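Local coordinates for protein aspartate aminotransferase, cytoplasmic (Schizosaccharomyces pombe 972h-, PDB 6JPK) that catalyses the reversible, pyridoxal 5'-phosphate-dependent transfer of an amino group from L-aspartate to 2-oxoglutarate, giving oxaloacetate and L-glutamate, at residues Phe183-Cys188 and Glu207-Arg212; Gln201-Phe206 and Leu237-Lys242. The protein carries 1 engineered substitution. All coordinates share one frame; numbering follows the deposited sequence.

Contact 1: Phe183-Cys188 and Glu207-Arg212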
# COMPACT_ATOMS: atom_id res chain seq x y z
N PHE A 183 18.25 3.15 -16.36
CA PHE A 183 18.29 1.74 -16.70
C PHE A 183 17.79 0.93 -15.52
O PHE A 183 18.33 1.04 -14.40
CB PHE A 183 19.69 1.29 -17.13
CG PHE A 183 19.92 1.44 -18.61
CD1 PHE A 183 20.22 2.68 -19.16
CD2 PHE A 183 19.82 0.35 -19.46
CE1 PHE A 183 20.41 2.84 -20.51
CE2 PHE A 183 20.01 0.50 -20.83
CZ PHE A 183 20.30 1.75 -21.36
N LEU A 184 16.76 0.12 -15.76
CA LEU A 184 16.13 -0.73 -14.76
C LEU A 184 16.74 -2.12 -14.91
O LEU A 184 16.48 -2.81 -15.91
CB LEU A 184 14.62 -0.76 -14.95
CG LEU A 184 13.70 -0.77 -13.73
CD1 LEU A 184 12.29 -1.20 -14.15
CD2 LEU A 184 14.23 -1.65 -12.60
N LEU A 185 17.55 -2.53 -13.95
CA LEU A 185 18.32 -3.76 -14.01
C LEU A 185 17.77 -4.78 -13.02
O LEU A 185 17.41 -4.43 -11.90
CB LEU A 185 19.79 -3.49 -13.69
CG LEU A 185 20.46 -2.41 -14.56
CD1 LEU A 185 21.88 -2.14 -14.09
CD2 LEU A 185 20.43 -2.80 -16.05
N HIS A 186 17.73 -6.05 -13.44
CA HIS A 186 17.36 -7.16 -12.57
C HIS A 186 18.62 -7.64 -11.86
O HIS A 186 19.58 -8.05 -12.53
CB HIS A 186 16.73 -8.30 -13.37
CG HIS A 186 15.49 -7.93 -14.13
ND1 HIS A 186 14.29 -8.59 -13.97
CD2 HIS A 186 15.28 -6.99 -15.08
CE1 HIS A 186 13.39 -8.06 -14.78
NE2 HIS A 186 13.96 -7.08 -15.46
N ALA A 187 18.62 -7.62 -10.53
CA ALA A 187 19.83 -7.97 -9.78
C ALA A 187 20.20 -9.44 -9.94
O ALA A 187 21.39 -9.77 -10.02
CB ALA A 187 19.67 -7.63 -8.31
N CYS A 188 19.21 -10.33 -9.94
CA CYS A 188 19.42 -11.76 -10.20
C CYS A 188 18.08 -12.41 -10.49
O CYS A 188 17.02 -11.85 -10.18
CB CYS A 188 20.10 -12.47 -9.03
SG CYS A 188 19.10 -12.58 -7.53
N GLU A 207 30.64 -0.96 -16.88
CA GLU A 207 31.57 -0.03 -17.53
C GLU A 207 30.84 0.87 -18.52
O GLU A 207 31.07 2.09 -18.56
CB GLU A 207 32.69 -0.81 -18.23
CG GLU A 207 33.68 0.09 -18.96
CD GLU A 207 33.89 -0.31 -20.43
OE1 GLU A 207 34.00 -1.53 -20.70
OE2 GLU A 207 33.93 0.59 -21.30
N SER A 208 29.98 0.30 -19.36
CA SER A 208 29.30 1.10 -20.36
C SER A 208 28.22 1.99 -19.73
O SER A 208 28.02 3.12 -20.18
CB SER A 208 28.71 0.21 -21.44
OG SER A 208 29.74 -0.38 -22.22
N LEU A 209 27.53 1.49 -18.70
CA LEU A 209 26.57 2.33 -17.98
C LEU A 209 27.24 3.57 -17.40
O LEU A 209 26.68 4.67 -17.46
CB LEU A 209 25.87 1.54 -16.87
CG LEU A 209 24.83 0.47 -17.24
CD1 LEU A 209 24.60 -0.46 -16.04
CD2 LEU A 209 23.51 1.11 -17.66
N LEU A 210 28.43 3.41 -16.81
CA LEU A 210 29.13 4.57 -16.25
C LEU A 210 29.67 5.48 -17.34
O LEU A 210 29.65 6.71 -17.20
CB LEU A 210 30.26 4.12 -15.33
CG LEU A 210 29.86 3.10 -14.28
CD1 LEU A 210 31.09 2.35 -13.85
CD2 LEU A 210 29.18 3.73 -13.10
N SER A 211 30.19 4.90 -18.43
CA SER A 211 30.71 5.71 -19.53
C SER A 211 29.63 6.61 -20.12
O SER A 211 29.93 7.72 -20.58
CB SER A 211 31.29 4.80 -20.61
OG SER A 211 31.89 5.58 -21.62
N ARG A 212 28.38 6.17 -20.12
CA ARG A 212 27.26 6.96 -20.62
C ARG A 212 26.54 7.72 -19.52
O ARG A 212 25.55 8.40 -19.80
CB ARG A 212 26.26 6.07 -21.36
CG ARG A 212 26.81 5.48 -22.66
CD ARG A 212 27.19 6.59 -23.64
NE ARG A 212 26.02 7.10 -24.35
CZ ARG A 212 26.04 8.13 -25.20
NH1 ARG A 212 27.18 8.79 -25.44
NH2 ARG A 212 24.92 8.51 -25.81
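In the beta-alpha-beta unit made of strand 182-186, helix 199-211 and strand 215-220, Phe183 and Leu185 of the first strand meet Leu209 near the C-terminal end of the helix. The two strand residues are two apart, so both side chains leave the same face of the sheet, and the forked end of one leucine is enough to reach both. The CD2 branch of Leu209 lies over a face of the Phe183 ring, 4.2 Å from its centroid and 28° off the ring normal, a CH-pi contact. It sits nearest the root of the ring, 3.7 Å from Phe183 CG. The other branch meets Leu185 tip to tip, with 3.7 Å between Leu209 CD1 and Leu185 CD1. With CG anti to the carbonyl carbon (chi1 -73°), Leu209 extends toward the sheet and parts its two methyls between the two partners. No hydrogen bond crosses this interface; buried hydrocarbon suits it, since a branched leucine can fill the space beside a flat ring and another leucine at once. Around this trio, helix 167-176 packs against the same strand residues, Ile174 on Phe183 and Met170 on Leu185. The Phe183 ring also stacks with Tyr132 of strand 131-135, while backbone hydrogen bonds tie Phe183 and Leu185 to the parallel neighbour, strand 215-220.

Contact 2: Gln201-Phe206 and Leu237-Lys242; sequences QWLSIF and LNEFVK
Phe206 and Phe240 form an edge-to-face pair where helices 199-211 and 235-241 lean together, the edge of Phe240 turned toward the face of Phe206. The centroids are 5.4 Å apart and the planes stand at 61°, so the pair is tilted from a strict right angle. Contact is made through one atom of the incoming ring: Phe240 CD1 lies over one face of Phe206, toward the rim, 3.7 Å from Phe206 CD1. The CG of Phe240 is anti to the backbone N (chi1 -168°), which carries its ring across to that face. Beside the rings, the aliphatic part of Glu239 crosses Phe206 at about a right angle, with Glu239 CB 3.9 Å from Phe206 CE2. A bend at chi2 then takes the chain past Leu203, whose CD2 is 3.7 Å from Glu239 CG. Glutamate suits this border because its methylenes cover apolar groups while its carboxylate is held by Lys242, one turn on, in a salt bridge of 2.9 Å from Lys242 NZ to Glu239 OE2. Cut back to an alanine, Glu239 would keep the CB beside Phe206 but is likely to leave the Lys242 ammonium without its mate and open a gap against the Leu203 methyl. The segment axes approach to 11.0 Å and cross at -44°, a spacing that the two phenylalanines bridge. Beneath the helices lies strand 215-220, where Phe218 touches Phe206 and Val216 touches Phe240; Phe247, at the start of strand 247-252, adds a further edge-to-face partner for Phe240.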
# COMPACT_ATOMS: atom_id res chain seq x y z
N GLN A 201 30.17 -10.53 -17.81
CA GLN A 201 29.27 -9.68 -18.59
C GLN A 201 28.79 -8.48 -17.77
O GLN A 201 28.68 -7.36 -18.30
CB GLN A 201 28.08 -10.50 -19.09
CG GLN A 201 28.45 -11.52 -20.16
CD GLN A 201 27.31 -12.46 -20.47
OE1 GLN A 201 26.49 -12.77 -19.60
NE2 GLN A 201 27.25 -12.93 -21.72
N TRP A 202 28.51 -8.69 -16.48
CA TRP A 202 28.09 -7.59 -15.60
C TRP A 202 29.13 -6.48 -15.56
O TRP A 202 28.79 -5.29 -15.58
CB TRP A 202 27.85 -8.10 -14.19
CG TRP A 202 26.45 -8.55 -13.87
CD1 TRP A 202 26.08 -9.76 -13.38
CD2 TRP A 202 25.26 -7.76 -13.96
NE1 TRP A 202 24.72 -9.79 -13.17
CE2 TRP A 202 24.19 -8.57 -13.52
CE3 TRP A 202 24.99 -6.45 -14.37
CZ2 TRP A 202 22.88 -8.12 -13.49
CZ3 TRP A 202 23.69 -6.00 -14.33
CH2 TRP A 202 22.64 -6.84 -13.90
N LEU A 203 30.41 -6.85 -15.43
CA LEU A 203 31.46 -5.84 -15.33
C LEU A 203 31.50 -4.98 -16.58
O LEU A 203 31.66 -3.75 -16.51
CB LEU A 203 32.81 -6.51 -15.09
CG LEU A 203 32.98 -7.28 -13.77
CD1 LEU A 203 34.37 -7.91 -13.73
CD2 LEU A 203 32.75 -6.36 -12.57
N SER A 204 31.36 -5.60 -17.75
CA SER A 204 31.29 -4.84 -18.99
C SER A 204 30.02 -4.00 -19.07
O SER A 204 30.04 -2.87 -19.57
CB SER A 204 31.39 -5.81 -20.17
OG SER A 204 31.02 -5.20 -21.38
N ILE A 205 28.89 -4.52 -18.57
CA ILE A 205 27.66 -3.74 -18.51
C ILE A 205 27.85 -2.50 -17.63
O ILE A 205 27.46 -1.39 -18.00
CB ILE A 205 26.49 -4.61 -18.02
CG1 ILE A 205 26.06 -5.60 -19.10
CG2 ILE A 205 25.30 -3.74 -17.61
CD1 ILE A 205 25.15 -6.71 -18.56
N PHE A 206 28.46 -2.68 -16.45
CA PHE A 206 28.68 -1.55 -15.56
C PHE A 206 29.59 -0.51 -16.20
O PHE A 206 29.34 0.70 -16.09
CB PHE A 206 29.28 -2.02 -14.23
CG PHE A 206 28.34 -2.84 -13.39
CD1 PHE A 206 26.97 -2.66 -13.48
CD2 PHE A 206 28.84 -3.80 -12.51
CE1 PHE A 206 26.11 -3.41 -12.70
CE2 PHE A 206 27.98 -4.56 -11.73
CZ PHE A 206 26.61 -4.37 -11.83
N LEU A 237 24.64 -5.84 -7.09
CA LEU A 237 24.46 -4.65 -6.27
C LEU A 237 25.76 -4.21 -5.63
O LEU A 237 26.12 -3.03 -5.66
CB LEU A 237 23.45 -4.91 -5.16
CG LEU A 237 22.03 -4.41 -5.30
CD1 LEU A 237 21.43 -5.03 -6.53
CD2 LEU A 237 21.28 -4.80 -4.04
N ASN A 238 26.44 -5.14 -4.97
CA ASN A 238 27.63 -4.79 -4.23
C ASN A 238 28.80 -4.50 -5.15
O ASN A 238 29.69 -3.71 -4.79
CB ASN A 238 27.96 -5.90 -3.23
CG ASN A 238 27.02 -5.87 -2.03
OD1 ASN A 238 27.16 -5.03 -1.14
ND2 ASN A 238 26.03 -6.74 -2.04
N GLU A 239 28.82 -5.10 -6.33
CA GLU A 239 29.86 -4.74 -7.29
C GLU A 239 29.68 -3.30 -7.76
O GLU A 239 30.66 -2.55 -7.88
CB GLU A 239 29.84 -5.70 -8.48
CG GLU A 239 31.13 -5.67 -9.30
CD GLU A 239 32.34 -6.22 -8.53
OE1 GLU A 239 32.18 -6.88 -7.47
OE2 GLU A 239 33.47 -5.98 -9.00
N PHE A 240 28.43 -2.88 -7.98
CA PHE A 240 28.18 -1.53 -8.46
C PHE A 240 28.58 -0.49 -7.43
O PHE A 240 28.99 0.62 -7.80
CB PHE A 240 26.70 -1.37 -8.85
CG PHE A 240 26.42 -0.11 -9.62
CD1 PHE A 240 26.78 0.00 -10.95
CD2 PHE A 240 25.81 0.97 -9.00
CE1 PHE A 240 26.54 1.17 -11.66
CE2 PHE A 240 25.56 2.15 -9.71
CZ PHE A 240 25.93 2.25 -11.04
N VAL A 241 28.53 -0.83 -6.13
CA VAL A 241 28.93 0.11 -5.08
C VAL A 241 30.35 0.60 -5.30
O VAL A 241 30.67 1.76 -5.00
CB VAL A 241 28.77 -0.53 -3.69
CG1 VAL A 241 29.34 0.41 -2.60
CG2 VAL A 241 27.30 -0.85 -3.40
N LYS A 242 31.23 -0.26 -5.82
CA LYS A 242 32.63 0.09 -6.04
C LYS A 242 32.81 1.31 -6.94
O LYS A 242 33.86 1.95 -6.88
CB LYS A 242 33.38 -1.08 -6.67
CG LYS A 242 33.30 -2.37 -5.87
CD LYS A 242 34.05 -3.49 -6.58
CE LYS A 242 34.14 -4.74 -5.72
NZ LYS A 242 34.83 -5.84 -6.45

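How the contacts relate
Helix 199-211 is common to both contacts, whose centres lie about 8 Å apart. Its last turn meets strand 182-186 through Leu209 in contact 1, and the preceding part leans on helix 235-241 through contact 2. The two sites also touch directly: Leu210 CD2 lies 3.9 Å from Phe240 CE1, and Ala187 CB lies 3.6 Å from Leu237 CD1. Trp202 packs against the end of the strand as well, its CZ2 being 3.4 Å from His186 O. Both contacts stand away from the residues expected to bind aspartate and the cofactor; both belong to the helical layer packed on the large mixed sheet, contact 1 joining it to a strand and contact 2 joining two helices.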